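Local coordinates for protein NADP-dependent alcohol dehydrogenase (Entamoeba histolytica, PDB 2OUI) that catalyses the reversible, NADP-dependent interconversion of alcohols with aldehydes or ketones, probably at the zinc ion held by each subunit of its tetramer, at residues 10-15 against 329-334; 50-55 against 112-117; 72-77 against 128-133; 323-328 against 350-355. The protein carries 1 engineered substitution. All coordinates share one frame; numbering follows the deposited sequence.

Strand 11-16 starts interaction 1, which joins the edge of a three-stranded sheet to helix 329-339. The partners are more than 300 residues apart, so this contact closes a long loop. Interactions 2 and 3 both fall within that loop. They cross each other: 50-55 comes first, then 72-77, 112-117 and 128-133. All four segments belong to the GroES-like domain. Interaction 4 ties parallel strand 320-325 to 346-350 and closes a short loop near the C terminus. It crosses interaction 1, which it touches through L327 and W14. Interactions 1 and 2 touch through I15 and D54. Interaction 3 touches none of the others; its nearest atoms are about 7 Å from interaction 2.

Interaction 1: 10-15 against 329-334; sequences GRIGWI and KVEDAL
The indole of W14 makes the one direct hydrogen bond between 10-15 and 329-334. NE1 donates to OE1 of E331 over 3.1 Å. The N-H...O angle is 143°, so the bond is bent. The oxygen sits at the ring edge, in the indole plane. Seen from E331, the donor stands above the carboxylate plane, and the two planes are steeply inclined. CG of E331 lies anti to the backbone N (chi1 -175°) and the chain runs on extended. This carries the carboxylate off the helix to the strand.

The second oxygen is linked through water. Water 1 gives one hydrogen to E331 OE2, 2.6 Å away, and the other to the carbonyl oxygen of I12, 3.1 Å away. The same carboxylate therefore meets a side chain through one oxygen and, by way of water, the strand backbone through the other.

The elements joined are an outer strand of a three-stranded antiparallel sheet and helix 329-339, which packs beside it. The axes of 11-15 and 329-334 run nearly antiparallel, at 167°, and come within 10.1 Å. Strand 2-8 is the middle strand of this sheet, and its L4 touches both W14 and E331.

The apolar contacts flank E331 along the helix. CH2 of W14 meets CG2 of V330 at 3.6 Å, with the side chains crossing at about a right angle. One helical turn on, CD1 of I12 reaches CD2 of L334 at 4.0 Å. L57 touches both I12 and L334, and the L334 side chain is about 9 Å from the zinc ion at nearest atoms.

Interaction 2: 50-55 against 112-117; sequences GDRHDM and FSNFKD
R52 grips the backbone oxygen of N114 side-on, with two nitrogens on one acceptor. The contact joins two loops of the GroES-like domain. The first ends in a G1 beta bulge, where D54 and M55 both face M6. NE of R52 donates to N114 O over 2.6 Å, at an angle of 155° and nearly in line with the carbonyl bond. NH2 reaches the same oxygen at 2.9 Å, from above the carbonyl plane. A weak bond of 3.4 Å runs from NH2 to N114 OD1. The third nitrogen, NH1, turns back to its own loop and binds D51 O and I49 O. ND2 of N114 binds W110 O, a firmer bond, outside the two segments.

D117 uses both oxygens. OD2 forms a salt bridge with K17, and OD1 takes the backbone N-H of I56. S113 OG is hydrogen-bonded to D40 OD1 and to ND1 of H59, a zinc ligand. S113 thus lies in the second shell of the metal site.

M55 lies alongside the 113-116 backbone. Its chi1 of 180° and extended chi2 carry SD to 3.3 Å from N114 O. The bend at chi3 (73°) turns CE to 3.4 Å from S113 O.

Interaction 3: 72-77 against 128-133; sequences VKRLKV and EADANL
The carboxylate of D130 takes two consecutive backbone N-H groups of the facing loop. N of K73 donates to OD2 over 2.8 Å. This bond is nearly straight, at 167°, and uses the syn lone pair. N of R74 donates to OD1 over 2.9 Å at 150°, from above the carboxylate plane. The first torsion of D130 (chi1 -84°) sets CG anti to the carbonyl carbon and brings the group up to the loop. With an oxygen on each N-H, the carboxylate is probably held firmly in its rotation.

The charged ends of the neighbouring side chains do not join in. R74 passes D130 with its aliphatic part, and its CB lies 3.2 Å from OD1. NE stays 5.5 Å from OD1, so there is no salt bridge. The guanidinium instead lies close to R299, a like charge. V72 adds a methyl, CG1, at 3.4 Å from OD1.

Further in, L75 makes the apolar part. Its CD1 meets CB of A129 at 3.8 Å and CD1 of L133 at 4.0 Å. L75 and L133 both also touch V81. On the helix, A131 O accepts a hydrogen bond from Q96 of the second subunit.

The contact fastens the loop between antiparallel strands 61-68 and 80-83 to helix 129-132, a short helix that leads into strand 134-135 of the same sheet, within the GroES-like domain.

Interaction 4: 323-328 against 350-355; sequences RFEGLE and RIHYDD
The backbone of R350 pairs with F324 and G326, and this is the tight side of the contact. R350 N donates to F324 O over 3.0 Å, and R350 O accepts from G326 N at 2.8 Å. Both bonds are nearly straight. The CA of E325 also points a hydrogen at R350 O, with 3.4 Å between the heavy atoms. G326 turns the chain away here with a positive phi of 106°, which suits glycine. Beyond it, CG1 of I351 packs on CB of L327 at 4.3 Å. L34 touches both L327 and I351 and extends this apolar side.

The other side is looser and lies at the surface. The E325 chain bends at chi2 (-81°), which brings the carboxylate back over CB of R350 and toward H352. OE1 meets the edge of the imidazole, 3.3 Å from CE1, with carboxylate and ring only 14° from coplanar. Water 2 links the same two groups. It donates to E325 OE1 at 3.0 Å and lies 3.3 Å from H352 ND1. NE2 of H352 sits 3.6 Å above the centre of the R350 guanidinium plane. That guanidinium turns away from E325 to a salt bridge with E356.

The pair E325 and R350 is a parallel beta bridge. Strands 320-325 and 346-350 pair in parallel and are joined by helix 329-339, as in a beta-alpha-beta crossover.

Interaction 1: 10-15 against 329-334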
loop_
_atom_site.group_PDB
_atom_site.type_symbol
_atom_site.label_atom_id
_atom_site.label_comp_id
_atom_site.label_asym_id
_atom_site.label_seq_id
_atom_site.Cartn_x
_atom_site.Cartn_y
_atom_site.Cartn_z
ATOM N N GLY A 10 32.993 -3.107 -26.058
ATOM C CA GLY A 10 33.715 -4.320 -26.450
ATOM C C GLY A 10 35.175 -4.460 -26.025
ATOM O O GLY A 10 35.846 -5.388 -26.478
ATOM N N ARG A 11 35.678 -3.566 -25.169
ATOM C CA ARG A 11 37.112 -3.561 -24.796
ATOM C C ARG A 11 37.311 -3.329 -23.299
ATOM O O ARG A 11 36.784 -2.366 -22.738
ATOM C CB ARG A 11 37.895 -2.471 -25.555
ATOM C CG ARG A 11 38.435 -2.849 -26.912
ATOM C CD ARG A 11 39.364 -1.766 -27.505
ATOM N NE ARG A 11 38.852 -0.407 -27.290
ATOM C CZ ARG A 11 39.495 0.554 -26.624
ATOM N NH1 ARG A 11 40.695 0.336 -26.094
ATOM N NH2 ARG A 11 38.934 1.751 -26.498
ATOM N N ILE A 12 38.075 -4.204 -22.649
ATOM C CA ILE A 12 38.415 -4.006 -21.238
ATOM C C ILE A 12 39.906 -4.154 -21.043
ATOM O O ILE A 12 40.574 -4.829 -21.822
ATOM C CB ILE A 12 37.665 -4.976 -20.261
ATOM C CG1 ILE A 12 38.179 -6.429 -20.376
ATOM C CG2 ILE A 12 36.156 -4.887 -20.434
ATOM C CD1 ILE A 12 37.429 -7.384 -19.385
ATOM N N GLY A 13 40.431 -3.508 -20.005
ATOM C CA GLY A 13 41.838 -3.632 -19.673
ATOM C C GLY A 13 42.174 -2.852 -18.412
ATOM O O GLY A 13 41.385 -2.034 -17.938
ATOM N N TRP A 14 43.351 -3.122 -17.863
ATOM C CA TRP A 14 43.821 -2.433 -16.667
ATOM C C TRP A 14 44.341 -1.042 -17.013
ATOM O O TRP A 14 45.117 -0.878 -17.955
ATOM C CB TRP A 14 44.916 -3.265 -15.975
ATOM C CG TRP A 14 44.346 -4.544 -15.463
ATOM C CD1 TRP A 14 44.250 -5.730 -16.137
ATOM C CD2 TRP A 14 43.710 -4.753 -14.185
ATOM N NE1 TRP A 14 43.621 -6.675 -15.346
ATOM C CE2 TRP A 14 43.277 -6.109 -14.151
ATOM C CE3 TRP A 14 43.500 -3.938 -13.052
ATOM C CZ2 TRP A 14 42.615 -6.671 -13.034
ATOM C CZ3 TRP A 14 42.837 -4.498 -11.925
ATOM C CH2 TRP A 14 42.415 -5.857 -11.934
ATOM N N ILE A 15 43.917 -0.055 -16.234
ATOM C CA ILE A 15 44.389 1.325 -16.379
ATOM C C ILE A 15 44.819 1.895 -15.022
ATOM O O ILE A 15 44.555 1.300 -13.973
ATOM C CB ILE A 15 43.287 2.242 -17.004
ATOM C CG1 ILE A 15 42.073 2.340 -16.086
ATOM C CG2 ILE A 15 42.901 1.737 -18.417
ATOM C CD1 ILE A 15 41.014 3.353 -16.502
ATOM N N LYS A 329 42.766 -11.216 -10.566
ATOM C CA LYS A 329 41.809 -12.254 -10.985
ATOM C C LYS A 329 40.385 -11.773 -11.256
ATOM O O LYS A 329 39.586 -12.555 -11.773
ATOM C CB LYS A 329 41.783 -13.439 -10.010
ATOM C CG LYS A 329 43.114 -14.127 -9.809
ATOM C CD LYS A 329 43.687 -14.689 -11.080
ATOM C CE LYS A 329 45.093 -15.218 -10.824
ATOM N NZ LYS A 329 45.696 -15.762 -12.061
ATOM N N VAL A 330 40.058 -10.512 -10.952
ATOM C CA VAL A 330 38.728 -9.982 -11.321
ATOM C C VAL A 330 38.535 -10.014 -12.832
ATOM O O VAL A 330 37.405 -10.163 -13.311
ATOM C CB VAL A 330 38.371 -8.571 -10.744
ATOM C CG1 VAL A 330 38.377 -8.597 -9.231
ATOM C CG2 VAL A 330 39.278 -7.474 -11.275
ATOM N N GLU A 331 39.630 -9.887 -13.584
ATOM C CA GLU A 331 39.509 -9.980 -15.034
ATOM C C GLU A 331 39.065 -11.376 -15.464
ATOM O O GLU A 331 38.103 -11.522 -16.245
ATOM C CB GLU A 331 40.800 -9.578 -15.722
ATOM C CG GLU A 331 40.668 -9.550 -17.230
ATOM C CD GLU A 331 41.850 -8.873 -17.890
ATOM O OE1 GLU A 331 42.964 -8.917 -17.317
ATOM O OE2 GLU A 331 41.663 -8.304 -18.981
ATOM N N ASP A 332 39.730 -12.394 -14.927
ATOM C CA ASP A 332 39.330 -13.793 -15.143
ATOM C C ASP A 332 37.882 -14.024 -14.736
ATOM O O ASP A 332 37.109 -14.642 -15.489
ATOM C CB ASP A 332 40.237 -14.734 -14.354
ATOM C CG ASP A 332 41.704 -14.505 -14.632
ATOM O OD1 ASP A 332 42.225 -13.396 -14.358
ATOM O OD2 ASP A 332 42.348 -15.458 -15.109
ATOM N N ALA A 333 37.508 -13.512 -13.561
ATOM C CA ALA A 333 36.170 -13.693 -13.042
ATOM C C ALA A 333 35.140 -13.023 -13.952
ATOM O O ALA A 333 34.077 -13.594 -14.218
ATOM C CB ALA A 333 36.058 -13.152 -11.634
ATOM N N LEU A 334 35.441 -11.826 -14.444
ATOM C CA LEU A 334 34.462 -11.140 -15.304
ATOM C C LEU A 334 34.282 -11.896 -16.622
ATOM O O LEU A 334 33.167 -12.005 -17.129
ATOM C CB LEU A 334 34.855 -9.683 -15.569
ATOM C CG LEU A 334 33.923 -8.856 -16.471
ATOM C CD1 LEU A 334 32.482 -8.772 -15.941
ATOM C CD2 LEU A 334 34.517 -7.457 -16.693
HETATM O O HOH W 1 42.466 -7.198 -21.170
#

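Interaction 2: 50-55 against 112-117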
loop_
_atom_site.group_PDB
_atom_site.type_symbol
_atom_site.label_atom_id
_atom_site.label_comp_id
_atom_site.label_asym_id
_atom_site.label_seq_id
_atom_site.Cartn_x
_atom_site.Cartn_y
_atom_site.Cartn_z
ATOM N N GLY A 50 25.050 2.835 -23.204
ATOM C CA GLY A 50 25.860 3.820 -23.896
ATOM C C GLY A 50 27.348 3.554 -23.786
ATOM O O GLY A 50 27.778 2.780 -22.935
ATOM N N ASP A 51 28.132 4.212 -24.637
ATOM C CA ASP A 51 29.585 4.070 -24.637
ATOM C C ASP A 51 30.175 4.699 -23.374
ATOM O O ASP A 51 29.575 5.594 -22.761
ATOM C CB ASP A 51 30.183 4.714 -25.902
ATOM C CG ASP A 51 31.659 4.317 -26.159
ATOM O OD1 ASP A 51 32.236 3.496 -25.420
ATOM O OD2 ASP A 51 32.253 4.838 -27.123
ATOM N N ARG A 52 31.336 4.191 -22.975
ATOM C CA ARG A 52 32.109 4.748 -21.871
ATOM C C ARG A 52 33.565 4.681 -22.254
ATOM O O ARG A 52 33.972 3.886 -23.105
ATOM C CB ARG A 52 31.915 3.947 -20.584
ATOM C CG ARG A 52 30.480 3.756 -20.152
ATOM C CD ARG A 52 29.987 4.965 -19.367
ATOM N NE ARG A 52 28.714 4.673 -18.723
ATOM C CZ ARG A 52 27.535 4.764 -19.327
ATOM N NH1 ARG A 52 27.468 5.144 -20.602
ATOM N NH2 ARG A 52 26.429 4.462 -18.662
ATOM N N HIS A 53 34.353 5.549 -21.651
ATOM C CA HIS A 53 35.792 5.422 -21.746
ATOM C C HIS A 53 36.372 5.568 -20.348
ATOM O O HIS A 53 35.884 6.388 -19.537
ATOM C CB HIS A 53 36.385 6.418 -22.752
ATOM C CG HIS A 53 36.403 5.915 -24.168
ATOM N ND1 HIS A 53 35.281 5.418 -24.801
ATOM C CD2 HIS A 53 37.407 5.846 -25.076
ATOM C CE1 HIS A 53 35.597 5.055 -26.031
ATOM N NE2 HIS A 53 36.880 5.306 -26.225
ATOM N N ASP A 54 37.336 4.698 -20.069
ATOM C CA ASP A 54 38.096 4.626 -18.824
ATOM C C ASP A 54 37.290 4.465 -17.531
ATOM O O ASP A 54 37.731 4.857 -16.465
ATOM C CB ASP A 54 39.105 5.775 -18.770
ATOM C CG ASP A 54 39.989 5.821 -20.018
ATOM O OD1 ASP A 54 40.031 4.797 -20.748
ATOM O OD2 ASP A 54 40.630 6.867 -20.276
ATOM N N MET A 55 36.128 3.825 -17.635
ATOM C CA MET A 55 35.296 3.564 -16.450
ATOM C C MET A 55 35.675 2.254 -15.767
ATOM O O MET A 55 35.522 1.167 -16.347
ATOM C CB MET A 55 33.804 3.533 -16.789
ATOM C CG MET A 55 32.944 3.265 -15.568
ATOM S SD MET A 55 31.203 3.251 -15.960
ATOM C CE MET A 55 31.129 1.680 -16.836
ATOM N N PHE A 112 28.473 2.936 -9.282
ATOM C CA PHE A 112 29.581 2.019 -9.586
ATOM C C PHE A 112 29.330 1.249 -10.894
ATOM O O PHE A 112 28.372 0.491 -10.980
ATOM C CB PHE A 112 29.718 0.958 -8.499
ATOM C CG PHE A 112 30.181 1.471 -7.146
ATOM C CD1 PHE A 112 31.293 2.299 -7.024
ATOM C CD2 PHE A 112 29.561 1.009 -5.991
ATOM C CE1 PHE A 112 31.751 2.731 -5.746
ATOM C CE2 PHE A 112 30.009 1.424 -4.721
ATOM C CZ PHE A 112 31.095 2.291 -4.606
ATOM N N SER A 113 30.229 1.401 -11.867
ATOM C CA SER A 113 30.168 0.720 -13.183
ATOM C C SER A 113 28.913 1.052 -13.990
ATOM O O SER A 113 28.639 0.402 -14.995
ATOM C CB SER A 113 30.426 -0.814 -13.117
ATOM O OG SER A 113 29.244 -1.573 -12.877
ATOM N N ASN A 114 28.162 2.062 -13.549
ATOM C CA ASN A 114 27.165 2.718 -14.418
ATOM C C ASN A 114 27.775 3.990 -15.034
ATOM O O ASN A 114 28.053 4.034 -16.245
ATOM C CB ASN A 114 25.861 2.984 -13.635
ATOM C CG ASN A 114 24.794 3.690 -14.460
ATOM O OD1 ASN A 114 24.946 3.903 -15.681
ATOM N ND2 ASN A 114 23.681 4.037 -13.796
ATOM N N PHE A 115 28.038 5.003 -14.202
ATOM C CA PHE A 115 28.668 6.227 -14.668
ATOM C C PHE A 115 29.816 6.684 -13.751
ATOM O O PHE A 115 30.464 7.687 -14.041
ATOM C CB PHE A 115 27.629 7.347 -14.840
ATOM C CG PHE A 115 26.814 7.615 -13.595
ATOM C CD1 PHE A 115 27.311 8.442 -12.583
ATOM C CD2 PHE A 115 25.555 7.043 -13.437
ATOM C CE1 PHE A 115 26.559 8.694 -11.428
ATOM C CE2 PHE A 115 24.815 7.285 -12.294
ATOM C CZ PHE A 115 25.328 8.109 -11.287
ATOM N N LYS A 116 30.050 5.942 -12.662
ATOM C CA LYS A 116 31.131 6.223 -11.695
ATOM C C LYS A 116 32.085 5.036 -11.700
ATOM O O LYS A 116 31.670 3.890 -11.913
ATOM C CB LYS A 116 30.544 6.420 -10.286
ATOM C CG LYS A 116 31.559 6.654 -9.130
ATOM C CD LYS A 116 30.858 6.736 -7.760
ATOM C CE LYS A 116 31.831 7.139 -6.654
ATOM N NZ LYS A 116 31.110 7.289 -5.318
ATOM N N ASP A 117 33.368 5.299 -11.472
ATOM C CA ASP A 117 34.332 4.210 -11.348
ATOM C C ASP A 117 33.862 3.246 -10.254
ATOM O O ASP A 117 33.485 3.662 -9.141
ATOM C CB ASP A 117 35.709 4.740 -10.991
ATOM C CG ASP A 117 36.417 5.426 -12.158
ATOM O OD1 ASP A 117 36.186 5.070 -13.337
ATOM O OD2 ASP A 117 37.238 6.325 -11.887
#

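Interaction 3: 72-77 against 128-133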
loop_
_atom_site.group_PDB
_atom_site.type_symbol
_atom_site.label_atom_id
_atom_site.label_comp_id
_atom_site.label_asym_id
_atom_site.label_seq_id
_atom_site.Cartn_x
_atom_site.Cartn_y
_atom_site.Cartn_z
ATOM N N VAL A 72 32.387 12.254 8.717
ATOM C CA VAL A 72 31.983 10.855 8.837
ATOM C C VAL A 72 31.968 10.522 10.321
ATOM O O VAL A 72 32.964 10.740 11.004
ATOM C CB VAL A 72 32.923 9.922 8.026
ATOM C CG1 VAL A 72 32.654 8.472 8.364
ATOM C CG2 VAL A 72 32.715 10.135 6.493
ATOM N N LYS A 73 30.841 10.003 10.815
ATOM C CA LYS A 73 30.645 9.780 12.257
ATOM C C LYS A 73 30.537 8.309 12.668
ATOM O O LYS A 73 30.753 7.991 13.835
ATOM C CB LYS A 73 29.373 10.499 12.746
ATOM C CG LYS A 73 29.420 12.009 12.661
ATOM C CD LYS A 73 28.011 12.586 12.720
ATOM C CE LYS A 73 28.047 14.108 12.728
ATOM N NZ LYS A 73 26.667 14.682 12.826
ATOM N N ARG A 74 30.185 7.428 11.723
ATOM C CA ARG A 74 29.814 6.061 12.069
ATOM C C ARG A 74 30.932 5.072 11.725
ATOM O O ARG A 74 30.888 3.892 12.124
ATOM C CB ARG A 74 28.519 5.648 11.342
ATOM C CG ARG A 74 27.298 6.527 11.604
ATOM C CD ARG A 74 26.046 5.924 10.942
ATOM N NE ARG A 74 25.666 4.666 11.569
ATOM C CZ ARG A 74 24.869 4.563 12.633
ATOM N NH1 ARG A 74 24.342 5.645 13.189
ATOM N NH2 ARG A 74 24.583 3.367 13.135
ATOM N N LEU A 75 31.923 5.554 10.987
ATOM C CA LEU A 75 32.936 4.679 10.399
ATOM C C LEU A 75 34.311 5.166 10.730
ATOM O O LEU A 75 34.535 6.365 10.902
ATOM C CB LEU A 75 32.803 4.677 8.880
ATOM C CG LEU A 75 31.455 4.183 8.365
ATOM C CD1 LEU A 75 31.321 4.599 6.901
ATOM C CD2 LEU A 75 31.338 2.657 8.545
ATOM N N LYS A 76 35.251 4.241 10.801
ATOM C CA LYS A 76 36.628 4.643 10.998
ATOM C C LYS A 76 37.572 3.842 10.096
ATOM O O LYS A 76 37.229 2.735 9.649
ATOM C CB LYS A 76 37.007 4.535 12.481
ATOM C CG LYS A 76 36.779 3.171 13.094
ATOM C CD LYS A 76 36.868 3.214 14.634
ATOM C CE LYS A 76 37.093 1.807 15.234
ATOM N NZ LYS A 76 35.977 0.837 14.954
ATOM N N VAL A 77 38.736 4.413 9.811
ATOM C CA VAL A 77 39.779 3.716 9.060
ATOM C C VAL A 77 40.021 2.335 9.688
ATOM O O VAL A 77 40.169 2.221 10.917
ATOM C CB VAL A 77 41.087 4.527 9.023
ATOM C CG1 VAL A 77 42.255 3.689 8.472
ATOM C CG2 VAL A 77 40.898 5.801 8.203
ATOM N N GLU A 128 28.490 9.689 0.600
ATOM C CA GLU A 128 27.603 9.556 1.777
ATOM C C GLU A 128 27.866 8.261 2.562
ATOM O O GLU A 128 26.976 7.438 2.781
ATOM C CB GLU A 128 26.124 9.723 1.358
ATOM C CG GLU A 128 25.864 11.186 0.949
ATOM C CD GLU A 128 24.462 11.421 0.439
ATOM O OE1 GLU A 128 23.524 10.761 0.940
ATOM O OE2 GLU A 128 24.311 12.292 -0.452
ATOM N N ALA A 129 29.117 8.094 2.991
ATOM C CA ALA A 129 29.563 6.812 3.537
ATOM C C ALA A 129 28.810 6.333 4.799
ATOM O O ALA A 129 28.579 5.134 4.954
ATOM C CB ALA A 129 31.074 6.853 3.804
ATOM N N ASP A 130 28.452 7.239 5.703
ATOM C CA ASP A 130 27.695 6.838 6.888
ATOM C C ASP A 130 26.378 6.220 6.480
ATOM O O ASP A 130 25.910 5.272 7.102
ATOM C CB ASP A 130 27.399 8.044 7.804
ATOM C CG ASP A 130 28.555 8.364 8.739
ATOM O OD1 ASP A 130 29.474 7.525 8.870
ATOM O OD2 ASP A 130 28.541 9.463 9.350
ATOM N N ALA A 131 25.770 6.766 5.423
ATOM C CA ALA A 131 24.450 6.326 5.003
ATOM C C ALA A 131 24.564 5.062 4.140
ATOM O O ALA A 131 23.664 4.233 4.132
ATOM C CB ALA A 131 23.779 7.424 4.208
ATOM N N ASN A 132 25.677 4.915 3.423
ATOM C CA ASN A 132 25.800 3.894 2.401
ATOM C C ASN A 132 26.656 2.659 2.703
ATOM O O ASN A 132 26.685 1.751 1.890
ATOM C CB ASN A 132 26.257 4.535 1.084
ATOM C CG ASN A 132 25.148 5.315 0.438
ATOM O OD1 ASN A 132 23.998 4.897 0.504
ATOM N ND2 ASN A 132 25.471 6.466 -0.152
ATOM N N LEU A 133 27.342 2.620 3.847
ATOM C CA LEU A 133 28.161 1.445 4.192
ATOM C C LEU A 133 27.686 0.759 5.490
ATOM O O LEU A 133 27.503 1.425 6.514
ATOM C CB LEU A 133 29.629 1.864 4.345
ATOM C CG LEU A 133 30.290 2.321 3.028
ATOM C CD1 LEU A 133 31.693 2.838 3.293
ATOM C CD2 LEU A 133 30.289 1.213 1.974
#

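Interaction 4: 323-328 against 350-355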
loop_
_atom_site.group_PDB
_atom_site.type_symbol
_atom_site.label_atom_id
_atom_site.label_comp_id
_atom_site.label_asym_id
_atom_site.label_seq_id
_atom_site.Cartn_x
_atom_site.Cartn_y
_atom_site.Cartn_z
ATOM N N ARG A 323 36.253 -19.644 -7.061
ATOM C CA ARG A 323 36.960 -18.815 -6.093
ATOM C C ARG A 323 38.368 -18.485 -6.590
ATOM O O ARG A 323 39.109 -19.394 -6.992
ATOM C CB ARG A 323 37.038 -19.531 -4.742
ATOM C CG ARG A 323 35.686 -19.715 -4.057
ATOM C CD ARG A 323 35.800 -20.583 -2.805
ATOM N NE ARG A 323 34.487 -21.055 -2.343
ATOM C CZ ARG A 323 33.737 -20.425 -1.442
ATOM N NH1 ARG A 323 34.153 -19.279 -0.891
ATOM N NH2 ARG A 323 32.558 -20.932 -1.093
ATOM N N PHE A 324 38.735 -17.200 -6.558
ATOM C CA PHE A 324 40.051 -16.712 -7.021
ATOM C C PHE A 324 40.735 -15.948 -5.878
ATOM O O PHE A 324 40.076 -15.486 -4.947
ATOM C CB PHE A 324 39.862 -15.710 -8.187
ATOM C CG PHE A 324 39.308 -16.318 -9.450
ATOM C CD1 PHE A 324 37.952 -16.250 -9.723
ATOM C CD2 PHE A 324 40.151 -16.905 -10.384
ATOM C CE1 PHE A 324 37.414 -16.815 -10.901
ATOM C CE2 PHE A 324 39.645 -17.469 -11.564
ATOM C CZ PHE A 324 38.274 -17.420 -11.822
ATOM N N GLU A 325 42.047 -15.780 -5.966
ATOM C CA GLU A 325 42.750 -14.927 -5.023
ATOM C C GLU A 325 43.520 -13.891 -5.812
ATOM O O GLU A 325 44.208 -14.237 -6.776
ATOM C CB GLU A 325 43.761 -15.726 -4.200
ATOM C CG GLU A 325 43.177 -16.880 -3.404
ATOM C CD GLU A 325 42.545 -16.431 -2.097
ATOM O OE1 GLU A 325 43.095 -15.501 -1.456
ATOM O OE2 GLU A 325 41.506 -17.015 -1.708
ATOM N N GLY A 326 43.430 -12.638 -5.381
ATOM C CA GLY A 326 44.253 -11.578 -5.961
ATOM C C GLY A 326 43.451 -10.667 -6.854
ATOM O O GLY A 326 42.611 -11.131 -7.651
ATOM N N LEU A 327 43.718 -9.368 -6.734
ATOM C CA LEU A 327 42.979 -8.360 -7.483
ATOM C C LEU A 327 42.987 -8.607 -8.999
ATOM O O LEU A 327 41.973 -8.397 -9.657
ATOM C CB LEU A 327 43.495 -6.956 -7.169
ATOM C CG LEU A 327 42.746 -5.790 -7.839
ATOM C CD1 LEU A 327 41.266 -5.738 -7.497
ATOM C CD2 LEU A 327 43.411 -4.432 -7.484
ATOM N N GLU A 328 44.111 -9.079 -9.536
ATOM C CA GLU A 328 44.241 -9.316 -10.971
ATOM C C GLU A 328 43.191 -10.308 -11.446
ATOM O O GLU A 328 42.743 -10.234 -12.594
ATOM C CB GLU A 328 45.623 -9.852 -11.345
ATOM C CG GLU A 328 46.697 -9.612 -10.302
ATOM C CD GLU A 328 46.686 -10.670 -9.214
ATOM O OE1 GLU A 328 46.649 -10.284 -8.018
ATOM O OE2 GLU A 328 46.705 -11.877 -9.563
ATOM N N ARG A 350 38.994 -13.026 -3.638
ATOM C CA ARG A 350 39.421 -12.587 -2.321
ATOM C C ARG A 350 40.753 -11.855 -2.467
ATOM O O ARG A 350 41.637 -12.300 -3.205
ATOM C CB ARG A 350 39.530 -13.792 -1.375
ATOM C CG ARG A 350 39.690 -13.469 0.119
ATOM C CD ARG A 350 38.424 -12.847 0.807
ATOM N NE ARG A 350 38.595 -12.829 2.268
ATOM C CZ ARG A 350 39.365 -11.968 2.940
ATOM N NH1 ARG A 350 40.043 -11.001 2.316
ATOM N NH2 ARG A 350 39.465 -12.074 4.260
ATOM N N ILE A 351 40.872 -10.712 -1.790
ATOM C CA ILE A 351 42.089 -9.899 -1.814
ATOM C C ILE A 351 42.583 -9.711 -0.375
ATOM O O ILE A 351 41.809 -9.360 0.513
ATOM C CB ILE A 351 41.858 -8.495 -2.447
ATOM C CG1 ILE A 351 41.294 -8.583 -3.875
ATOM C CG2 ILE A 351 43.162 -7.696 -2.479
ATOM C CD1 ILE A 351 39.791 -8.595 -3.937
ATOM N N HIS A 352 43.867 -9.953 -0.163
ATOM C CA HIS A 352 44.487 -9.841 1.163
ATOM C C HIS A 352 45.516 -8.717 1.262
ATOM O O HIS A 352 46.126 -8.320 0.258
ATOM C CB HIS A 352 45.150 -11.162 1.568
ATOM C CG HIS A 352 44.174 -12.258 1.854
ATOM N ND1 HIS A 352 44.057 -13.375 1.055
ATOM C CD2 HIS A 352 43.253 -12.402 2.835
ATOM C CE1 HIS A 352 43.121 -14.168 1.541
ATOM N NE2 HIS A 352 42.616 -13.601 2.621
ATOM N N TYR A 353 45.705 -8.216 2.484
ATOM C CA TYR A 353 46.681 -7.177 2.760
ATOM C C TYR A 353 47.449 -7.547 4.032
ATOM O O TYR A 353 46.882 -8.184 4.920
ATOM C CB TYR A 353 45.972 -5.839 2.960
ATOM C CG TYR A 353 45.060 -5.457 1.807
ATOM C CD1 TYR A 353 43.726 -5.812 1.815
ATOM C CD2 TYR A 353 45.558 -4.749 0.706
ATOM C CE1 TYR A 353 42.894 -5.473 0.765
ATOM C CE2 TYR A 353 44.719 -4.384 -0.359
ATOM C CZ TYR A 353 43.406 -4.757 -0.318
ATOM O OH TYR A 353 42.588 -4.419 -1.371
ATOM N N ASP A 354 48.721 -7.158 4.109
ATOM C CA ASP A 354 49.555 -7.381 5.314
ATOM C C ASP A 354 48.970 -6.820 6.610
ATOM O O ASP A 354 49.167 -7.392 7.685
ATOM C CB ASP A 354 50.945 -6.785 5.114
ATOM C CG ASP A 354 51.769 -7.568 4.125
ATOM O OD1 ASP A 354 52.784 -7.016 3.643
ATOM O OD2 ASP A 354 51.409 -8.736 3.831
ATOM N N ASP A 355 48.268 -5.692 6.497
ATOM C CA ASP A 355 47.679 -5.022 7.647
ATOM C C ASP A 355 46.153 -5.144 7.659
ATOM O O ASP A 355 45.466 -4.303 8.243
ATOM C CB ASP A 355 48.115 -3.552 7.675
ATOM C CG ASP A 355 47.803 -2.804 6.370
ATOM O OD1 ASP A 355 47.285 -3.404 5.396
ATOM O OD2 ASP A 355 48.072 -1.586 6.327
HETATM O O HOH W 2 45.298 -13.529 -1.962
#